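Local atomic coordinates of putative sulfatase yidJ (Bacteroides fragilis, PDB entry 2QZU), a protein that probably hydrolyses sulfate esters as a member of the sulfatase family, whose enzymes generally depend on a bound metal ion such as calcium. Residues Ala35-Gly40 with Pro230-Tyr235; Asn197-Glu202 with Leu237-Tyr242; Val226-Pro231 with Thr284-Asn289. All coordinates share one frame; numbering follows the deposited sequence.

Interaction 1 (Ala35-Gly40 with Pro230-Tyr235)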
loop_
_atom_site.group_PDB
_atom_site.type_symbol
_atom_site.label_atom_id
_atom_site.label_comp_id
_atom_site.label_asym_id
_atom_site.label_seq_id
_atom_site.Cartn_x
_atom_site.Cartn_y
_atom_site.Cartn_z
ATOM N N ALA A 35 -0.089 -5.127 21.483
ATOM C CA ALA A 35 -0.230 -4.435 20.216
ATOM C C ALA A 35 1.015 -4.845 19.456
ATOM O O ALA A 35 2.128 -4.724 19.964
ATOM C CB ALA A 35 -0.256 -2.927 20.435
ATOM N N ASP A 36 0.824 -5.344 18.243
ATOM C CA ASP A 36 1.937 -5.809 17.438
ATOM C C ASP A 36 2.883 -4.700 16.965
ATOM O O ASP A 36 2.456 -3.599 16.616
ATOM C CB ASP A 36 1.377 -6.590 16.238
ATOM C CG ASP A 36 2.435 -7.380 15.503
ATOM O OD1 ASP A 36 3.270 -6.760 14.811
ATOM O OD2 ASP A 36 2.432 -8.624 15.622
ATOM N N GLN A 37 4.181 -4.998 16.984
ATOM C CA GLN A 37 5.200 -4.071 16.500
ATOM C C GLN A 37 5.251 -2.732 17.237
ATOM O O GLN A 37 5.503 -1.688 16.627
ATOM C CB GLN A 37 4.968 -3.849 15.005
ATOM C CG GLN A 37 6.151 -3.309 14.230
ATOM C CD GLN A 37 6.121 -3.779 12.790
ATOM O OE1 GLN A 37 6.204 -4.979 12.520
ATOM N NE2 GLN A 37 5.997 -2.842 11.860
ATOM N N TYR A 38 5.049 -2.777 18.550
ATOM C CA TYR A 38 5.059 -1.582 19.396
ATOM C C TYR A 38 6.420 -1.429 20.100
ATOM O O TYR A 38 6.812 -2.278 20.901
ATOM C CB TYR A 38 3.931 -1.702 20.437
ATOM C CG TYR A 38 3.595 -0.429 21.195
ATOM C CD1 TYR A 38 4.566 0.253 21.929
ATOM C CD2 TYR A 38 2.294 0.077 21.192
ATOM C CE1 TYR A 38 4.248 1.414 22.643
ATOM C CE2 TYR A 38 1.966 1.234 21.904
ATOM C CZ TYR A 38 2.950 1.896 22.625
ATOM O OH TYR A 38 2.640 3.039 23.330
ATOM N N ARG A 39 7.138 -0.346 19.798
ATOM C CA ARG A 39 8.447 -0.092 20.410
ATOM C C ARG A 39 8.350 0.305 21.878
ATOM O O ARG A 39 7.495 1.104 22.262
ATOM C CB ARG A 39 9.199 1.010 19.658
ATOM C CG ARG A 39 9.735 0.580 18.308
ATOM C CD ARG A 39 10.717 1.598 17.733
ATOM N NE ARG A 39 10.098 2.877 17.384
ATOM C CZ ARG A 39 10.026 3.931 18.194
ATOM N NH1 ARG A 39 10.530 3.875 19.419
ATOM N NH2 ARG A 39 9.461 5.053 17.768
ATOM N N GLY A 40 9.253 -0.238 22.688
ATOM C CA GLY A 40 9.254 0.054 24.110
ATOM C C GLY A 40 9.369 1.521 24.496
ATOM O O GLY A 40 8.719 1.960 25.445
ATOM N N PRO A 230 -2.358 -2.876 14.876
ATOM C CA PRO A 230 -1.563 -1.641 14.839
ATOM C C PRO A 230 -0.763 -1.603 16.146
ATOM O O PRO A 230 -1.205 -2.154 17.149
ATOM C CB PRO A 230 -2.625 -0.544 14.801
ATOM C CG PRO A 230 -3.806 -1.216 14.138
ATOM C CD PRO A 230 -3.802 -2.590 14.768
ATOM N N PRO A 231 0.396 -0.920 16.170
ATOM C CA PRO A 231 1.051 -0.145 15.115
ATOM C C PRO A 231 1.832 -0.916 14.048
ATOM O O PRO A 231 2.765 -0.375 13.458
ATOM C CB PRO A 231 1.941 0.806 15.903
ATOM C CG PRO A 231 2.393 -0.055 17.033
ATOM C CD PRO A 231 1.131 -0.784 17.444
ATOM N N HIS A 232 1.464 -2.170 13.805
ATOM C CA HIS A 232 2.120 -2.962 12.768
ATOM C C HIS A 232 1.744 -2.316 11.433
ATOM O O HIS A 232 0.733 -1.618 11.347
ATOM C CB HIS A 232 1.642 -4.414 12.835
ATOM C CG HIS A 232 2.219 -5.299 11.773
ATOM N ND1 HIS A 232 1.634 -5.454 10.534
ATOM C CD2 HIS A 232 3.309 -6.102 11.777
ATOM C CE1 HIS A 232 2.338 -6.318 9.824
ATOM N NE2 HIS A 232 3.359 -6.727 10.554
ATOM N N THR A 233 2.542 -2.558 10.397
ATOM C CA THR A 233 2.306 -1.935 9.103
ATOM C C THR A 233 0.916 -1.845 8.577
ATOM O O THR A 233 0.043 -2.681 8.837
ATOM C CB THR A 233 3.169 -2.508 7.985
ATOM O OG1 THR A 233 3.186 -3.932 8.076
ATOM C CG2 THR A 233 4.577 -1.921 8.062
ATOM N N GLY A 234 0.797 -0.828 7.738
ATOM C CA GLY A 234 -0.447 -0.416 7.167
ATOM C C GLY A 234 -0.457 0.744 8.138
ATOM O O GLY A 234 -1.456 1.011 8.791
ATOM N N TYR A 235 0.708 1.389 8.275
ATOM C CA TYR A 235 0.867 2.514 9.199
ATOM C C TYR A 235 -0.134 3.616 8.903
ATOM O O TYR A 235 -0.609 4.287 9.818
ATOM C CB TYR A 235 2.278 3.127 9.129
ATOM C CG TYR A 235 3.423 2.229 9.563
ATOM C CD1 TYR A 235 3.372 1.510 10.762
ATOM C CD2 TYR A 235 4.572 2.120 8.779
ATOM C CE1 TYR A 235 4.444 0.703 11.162
ATOM C CE2 TYR A 235 5.641 1.322 9.168
ATOM C CZ TYR A 235 5.574 0.614 10.357
ATOM O OH TYR A 235 6.638 -0.183 10.720
#

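Interaction 2 (Asn197-Glu202 with Leu237-Tyr242)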
loop_
_atom_site.group_PDB
_atom_site.type_symbol
_atom_site.label_atom_id
_atom_site.label_comp_id
_atom_site.label_asym_id
_atom_site.label_seq_id
_atom_site.Cartn_x
_atom_site.Cartn_y
_atom_site.Cartn_z
ATOM N N ASN A 197 -16.415 -3.175 9.164
ATOM C CA ASN A 197 -16.118 -1.838 8.653
ATOM C C ASN A 197 -15.834 -0.904 9.824
ATOM O O ASN A 197 -16.571 0.044 10.081
ATOM C CB ASN A 197 -17.298 -1.316 7.825
ATOM C CG ASN A 197 -17.443 -2.037 6.490
ATOM O OD1 ASN A 197 -18.488 -1.965 5.844
ATOM N ND2 ASN A 197 -16.386 -2.724 6.065
ATOM N N GLN A 198 -14.749 -1.196 10.531
ATOM C CA GLN A 198 -14.330 -0.423 11.691
ATOM C C GLN A 198 -12.847 -0.699 11.905
ATOM O O GLN A 198 -12.362 -1.770 11.544
ATOM C CB GLN A 198 -15.142 -0.860 12.917
ATOM C CG GLN A 198 -14.729 -0.221 14.228
ATOM C CD GLN A 198 -15.765 -0.422 15.322
ATOM O OE1 GLN A 198 -16.313 -1.513 15.483
ATOM N NE2 GLN A 198 -16.038 0.633 16.082
ATOM N N TRP A 199 -12.130 0.261 12.482
ATOM C CA TRP A 199 -10.699 0.082 12.717
ATOM C C TRP A 199 -10.506 -1.093 13.675
ATOM O O TRP A 199 -11.197 -1.196 14.684
ATOM C CB TRP A 199 -10.094 1.370 13.295
ATOM C CG TRP A 199 -8.582 1.415 13.267
ATOM C CD1 TRP A 199 -7.766 1.093 12.214
ATOM C CD2 TRP A 199 -7.717 1.853 14.321
ATOM N NE1 TRP A 199 -6.447 1.306 12.550
ATOM C CE2 TRP A 199 -6.389 1.772 13.840
ATOM C CE3 TRP A 199 -7.936 2.308 15.630
ATOM C CZ2 TRP A 199 -5.281 2.131 14.619
ATOM C CZ3 TRP A 199 -6.833 2.667 16.408
ATOM C CH2 TRP A 199 -5.523 2.575 15.898
ATOM N N GLY A 200 -9.568 -1.976 13.344
ATOM C CA GLY A 200 -9.312 -3.150 14.162
ATOM C C GLY A 200 -9.358 -2.962 15.669
ATOM O O GLY A 200 -10.185 -3.587 16.338
ATOM N N PRO A 201 -8.481 -2.118 16.237
ATOM C CA PRO A 201 -8.433 -1.864 17.680
ATOM C C PRO A 201 -9.768 -1.423 18.264
ATOM O O PRO A 201 -10.072 -1.723 19.415
ATOM C CB PRO A 201 -7.362 -0.784 17.805
ATOM C CG PRO A 201 -6.425 -1.131 16.683
ATOM C CD PRO A 201 -7.394 -1.398 15.549
ATOM N N GLU A 202 -10.544 -0.693 17.465
ATOM C CA GLU A 202 -11.854 -0.208 17.888
ATOM C C GLU A 202 -12.826 -1.361 18.070
ATOM O O GLU A 202 -13.513 -1.451 19.089
ATOM C CB GLU A 202 -12.428 0.756 16.849
ATOM C CG GLU A 202 -12.124 2.211 17.094
ATOM C CD GLU A 202 -12.818 3.113 16.089
ATOM O OE1 GLU A 202 -14.041 2.941 15.888
ATOM O OE2 GLU A 202 -12.145 3.989 15.507
ATOM N N LEU A 237 -3.067 3.183 7.734
ATOM C CA LEU A 237 -4.418 2.681 7.938
ATOM C C LEU A 237 -4.871 2.877 9.385
ATOM O O LEU A 237 -5.019 1.920 10.160
ATOM C CB LEU A 237 -4.470 1.210 7.531
ATOM C CG LEU A 237 -3.994 0.924 6.102
ATOM C CD1 LEU A 237 -3.957 -0.571 5.877
ATOM C CD2 LEU A 237 -4.918 1.601 5.089
ATOM N N VAL A 238 -5.079 4.142 9.732
ATOM C CA VAL A 238 -5.506 4.558 11.058
ATOM C C VAL A 238 -6.456 5.740 10.869
ATOM O O VAL A 238 -6.270 6.552 9.956
ATOM C CB VAL A 238 -4.279 4.975 11.917
ATOM C CG1 VAL A 238 -3.449 6.027 11.182
ATOM C CG2 VAL A 238 -4.733 5.487 13.276
ATOM N N PRO A 239 -7.505 5.842 11.702
ATOM C CA PRO A 239 -8.450 6.957 11.562
ATOM C C PRO A 239 -7.792 8.332 11.543
ATOM O O PRO A 239 -6.818 8.587 12.257
ATOM C CB PRO A 239 -9.381 6.765 12.752
ATOM C CG PRO A 239 -9.445 5.261 12.856
ATOM C CD PRO A 239 -7.981 4.885 12.717
ATOM N N ASP A 240 -8.355 9.215 10.727
ATOM C CA ASP A 240 -7.848 10.571 10.562
ATOM C C ASP A 240 -7.694 11.371 11.844
ATOM O O ASP A 240 -6.767 12.174 11.959
ATOM C CB ASP A 240 -8.742 11.346 9.592
ATOM C CG ASP A 240 -8.773 10.724 8.214
ATOM O OD1 ASP A 240 -7.688 10.376 7.705
ATOM O OD2 ASP A 240 -9.876 10.588 7.639
ATOM N N ARG A 241 -8.588 11.166 12.806
ATOM C CA ARG A 241 -8.497 11.922 14.051
ATOM C C ARG A 241 -7.185 11.672 14.792
ATOM O O ARG A 241 -6.679 12.556 15.483
ATOM C CB ARG A 241 -9.703 11.634 14.957
ATOM C CG ARG A 241 -9.930 10.177 15.332
ATOM C CD ARG A 241 -11.183 10.060 16.196
ATOM N NE ARG A 241 -11.424 8.709 16.700
ATOM C CZ ARG A 241 -11.882 7.699 15.966
ATOM N NH1 ARG A 241 -12.154 7.875 14.680
ATOM N NH2 ARG A 241 -12.082 6.512 16.523
ATOM N N TYR A 242 -6.622 10.478 14.648
ATOM C CA TYR A 242 -5.355 10.186 15.307
ATOM C C TYR A 242 -4.192 10.802 14.530
ATOM O O TYR A 242 -3.179 11.189 15.115
ATOM C CB TYR A 242 -5.183 8.673 15.461
ATOM C CG TYR A 242 -6.283 8.067 16.299
ATOM C CD1 TYR A 242 -6.469 8.462 17.627
ATOM C CD2 TYR A 242 -7.164 7.137 15.761
ATOM C CE1 TYR A 242 -7.506 7.948 18.390
ATOM C CE2 TYR A 242 -8.205 6.615 16.516
ATOM C CZ TYR A 242 -8.368 7.027 17.831
ATOM O OH TYR A 242 -9.391 6.507 18.580
#

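Interaction 3 (Val226-Pro231 with Thr284-Asn289)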
loop_
_atom_site.group_PDB
_atom_site.type_symbol
_atom_site.label_atom_id
_atom_site.label_comp_id
_atom_site.label_asym_id
_atom_site.label_seq_id
_atom_site.Cartn_x
_atom_site.Cartn_y
_atom_site.Cartn_z
ATOM N N VAL A 226 -6.252 -9.720 24.302
ATOM C CA VAL A 226 -6.691 -8.797 23.266
ATOM C C VAL A 226 -5.401 -8.503 22.500
ATOM O O VAL A 226 -4.517 -7.812 23.000
ATOM C CB VAL A 226 -7.277 -7.494 23.858
ATOM C CG1 VAL A 226 -7.752 -6.586 22.737
ATOM C CG2 VAL A 226 -8.437 -7.823 24.788
ATOM N N SER A 227 -5.304 -9.060 21.297
ATOM C CA SER A 227 -4.124 -8.928 20.449
ATOM C C SER A 227 -4.393 -7.993 19.269
ATOM O O SER A 227 -4.927 -8.412 18.240
ATOM C CB SER A 227 -3.721 -10.320 19.951
ATOM O OG SER A 227 -2.583 -10.276 19.111
HETATM N N MSE A 228 -4.010 -6.727 19.424
HETATM C CA MSE A 228 -4.231 -5.723 18.382
HETATM C C MSE A 228 -3.109 -5.706 17.354
HETATM O O MSE A 228 -1.954 -5.982 17.678
HETATM C CB MSE A 228 -4.372 -4.343 19.022
HETATM C CG MSE A 228 -5.547 -4.243 19.985
HETATM SE SE MSE A 228 -5.559 -2.541 20.915
HETATM C CE MSE A 228 -7.246 -2.729 21.858
ATOM N N ASN A 229 -3.456 -5.368 16.116
ATOM C CA ASN A 229 -2.483 -5.343 15.029
ATOM C C ASN A 229 -1.683 -4.038 14.973
ATOM O O ASN A 229 -0.451 -4.066 15.002
ATOM C CB ASN A 229 -3.183 -5.622 13.694
ATOM C CG ASN A 229 -2.261 -6.286 12.688
ATOM O OD1 ASN A 229 -1.109 -5.888 12.534
ATOM N ND2 ASN A 229 -2.765 -7.303 11.997
ATOM N N PRO A 230 -2.358 -2.876 14.876
ATOM C CA PRO A 230 -1.563 -1.641 14.839
ATOM C C PRO A 230 -0.763 -1.603 16.146
ATOM O O PRO A 230 -1.205 -2.154 17.149
ATOM C CB PRO A 230 -2.625 -0.544 14.801
ATOM C CG PRO A 230 -3.806 -1.216 14.138
ATOM C CD PRO A 230 -3.802 -2.590 14.768
ATOM N N PRO A 231 0.396 -0.920 16.170
ATOM C CA PRO A 231 1.051 -0.145 15.115
ATOM C C PRO A 231 1.832 -0.916 14.048
ATOM O O PRO A 231 2.765 -0.375 13.458
ATOM C CB PRO A 231 1.941 0.806 15.903
ATOM C CG PRO A 231 2.393 -0.055 17.033
ATOM C CD PRO A 231 1.131 -0.784 17.444
ATOM N N THR A 284 -1.327 6.134 19.387
ATOM C CA THR A 284 -2.295 6.920 20.132
ATOM C C THR A 284 -3.690 6.313 19.990
ATOM O O THR A 284 -4.465 6.296 20.946
ATOM C CB THR A 284 -2.280 8.386 19.660
ATOM O OG1 THR A 284 -1.017 8.967 20.006
ATOM C CG2 THR A 284 -3.390 9.184 20.334
ATOM N N GLY A 285 -3.994 5.788 18.805
ATOM C CA GLY A 285 -5.285 5.159 18.584
ATOM C C GLY A 285 -5.390 3.886 19.409
ATOM O O GLY A 285 -6.422 3.600 20.014
ATOM N N VAL A 286 -4.313 3.110 19.427
ATOM C CA VAL A 286 -4.296 1.878 20.208
ATOM C C VAL A 286 -4.496 2.254 21.677
ATOM O O VAL A 286 -5.281 1.628 22.388
ATOM C CB VAL A 286 -2.954 1.122 20.025
ATOM C CG1 VAL A 286 -2.748 0.115 21.149
ATOM C CG2 VAL A 286 -2.957 0.390 18.683
ATOM N N ASP A 287 -3.795 3.298 22.109
ATOM C CA ASP A 287 -3.871 3.782 23.484
ATOM C C ASP A 287 -5.308 4.084 23.903
ATOM O O ASP A 287 -5.751 3.681 24.979
ATOM C CB ASP A 287 -3.019 5.047 23.632
ATOM C CG ASP A 287 -3.002 5.581 25.054
ATOM O OD1 ASP A 287 -2.280 5.009 25.900
ATOM O OD2 ASP A 287 -3.715 6.571 25.323
ATOM N N GLU A 288 -6.041 4.789 23.047
ATOM C CA GLU A 288 -7.420 5.142 23.358
ATOM C C GLU A 288 -8.292 3.907 23.544
ATOM O O GLU A 288 -9.149 3.868 24.427
ATOM C CB GLU A 288 -7.999 6.039 22.258
ATOM C CG GLU A 288 -9.456 6.417 22.486
ATOM C CD GLU A 288 -9.899 7.585 21.627
ATOM O OE1 GLU A 288 -9.430 8.715 21.873
ATOM O OE2 GLU A 288 -10.714 7.374 20.706
ATOM N N ASN A 289 -8.073 2.889 22.721
ATOM C CA ASN A 289 -8.867 1.680 22.842
ATOM C C ASN A 289 -8.464 0.849 24.057
ATOM O O ASN A 289 -9.290 0.138 24.625
ATOM C CB ASN A 289 -8.803 0.892 21.533
ATOM C CG ASN A 289 -9.666 1.524 20.461
ATOM O OD1 ASN A 289 -10.892 1.551 20.585
ATOM N ND2 ASN A 289 -9.036 2.068 19.422
#

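Interaction 1 (Ala35-Gly40 with Pro230-Tyr235)
The side chain of Q37 lies across the backbone and ring of H232, its CB 3.7 Å from H232 CA. The two segments are loops that leave neighbouring parallel strands, 29-35 and 222-228, at the C-terminal edge of the central sheet, where alpha/beta enzymes of the alkaline phosphatase clan have their active sites. One loop makes a type II beta turn from A35 to Y38, with Q37 at its positive-phi third position; the other begins with a cis peptide bond before P231. The P231 ring packs against the turn: its CD comes within 3.2 Å of D36 O, and the same carbon also meets A35 CB and the Y38 ring atom CD2.

H232 CD2 is approached by two side-chain oxygens, D36 OD1 at 3.1 Å and Q37 OE1 at 3.2 Å. D36 and H232 run alongside each other, pointing the same way, with carboxylate and imidazole planes 84° apart and each CG anti to its own backbone N (chi1 178° in H232). The polar ends have stronger partners beyond the loops. D36 OD2 forms salt bridges with R80 and K132, and Q37 OE1 is hydrogen-bonded to K326. R80 shares the sulfatase signature with S76, predicted to mature to 3-oxoalanine but not so modified here, so the contact probably borders the active site. H232 NE2 has a weak hydrogen bond to E23 of the second subunit. At the far end of the glutamine, Q37 NE2 donates a weak, strongly bent hydrogen bond to Y235 OH (3.0 Å, 121° at the hydrogen).

Interaction 2 (Asn197-Glu202 with Leu237-Tyr242)
W199 carries most of this contact, its indole lying against the turn that leads into helix 240-244; CG stands anti to the backbone N (chi1 -166°), which carries the ring toward 237-242. P239 CD sits over one face, 3.5 Å from the centroid of the five-membered ring and 13° off its normal, a close CH-pi contact in which the two side chains cross at about a right angle. V238 CG2 lies on the same side of the ring plane, out toward the rim, 3.7 Å from W199 CZ2. At the indole edge, W199 NE1 donates to L237 O over 2.9 Å; the nitrogen lies in the carbonyl plane, on a lone pair of that oxygen, but the oxygen is tilted 27° from the indole plane and the bond is bent at the hydrogen. Beyond the six-membered ring, Y242 makes an oblique aromatic contact, with W199 CZ3 4.2 Å from Y242 CE2.

Nearer the solvent, E202 and R241 reach toward each other from opposite directions. R241 NH2 meets E202 OE2 at 2.7 Å in a salt bridge, coming from above the carboxylate plane.

A second shell steadies these groups. P201 CD covers the indole face opposite P239, so the ring is held between two prolines. Q198 NE2 donates to E202 OE1 on its anti side, which restrains the carboxylate's rotation. Y242 CE2 lies over one face of the R241 guanidinium, while Y242 OH is hydrogen-bonded to E288 of helix 267-299. W199 and P239 hold the N-cap positions of helices 200-213 and 240-244, so the contact pins together two helix starts on the outer layer of a sulfatase alpha/beta domain.

Interaction 3 (Val226-Pro231 with Thr284-Asn289)
Strand-against-helix packing, the basic layer contact of an alpha/beta fold, brings the end of strand 222-228 of the central sheet and its following loop against helix 267-299. The selenomethionine M228 points out of the sheet toward the helix and meets two residues one turn apart, V286 and N289. Its SE lies 3.9 Å from V286 CG1, the two side chains sliding past each other in opposite directions. M228 CE, the methyl carbon, goes further and comes to 4.0 Å from N289 CB, crossing that side chain obliquely. This reach depends on an extended chain: beyond CG both remaining torsions are close to trans, 174° each.

V286 is the helix residue that divides itself between strand and loop. With CG1 anti to its backbone N (chi1 162°), that methyl faces M228, while CG2 is turned to the proline pair beyond the strand. V286 CG2 lies 4.0 Å from P230 CB and 4.4 Å from P231 CD. V286 also touches A35 on the neighbouring strand 29-35, so one valine spans the junction of two strands.

No hydrogen bond crosses this interface; the amide of N289 is turned to its own helix. N289 ND2 donates a weak bond to G285 O, and N289 OD1 is hydrogen-bonded to R292, leaving the CB of N289 for the apolar contact with M228. P201 and A205 of helix 200-213 pack on N289 as well. The one carbonyl pressed against the valine is P230 O, buried without a polar partner in the model and 3.4 Å from V286 CG2.

Polarity in these three contacts follows their place in the fold. Interaction 3 is buried and apolar, a sheet-to-helix seam without a crossing hydrogen bond. Interaction 1, also buried, shares P230 and P231 with it but lies at the loop ends of the strands, where charged and amide groups gather; the two are further tied by D36 N, probably hydrogen-bonded to M228 O. Interaction 2 is only partly buried and the only one with a salt bridge between its two segments. It rests on the same long helix as interaction 3, through Y242 on E288 and W199 on G285, and packs W199 and P201 on P230. Interactions 1 and 2 both reach the second subunit.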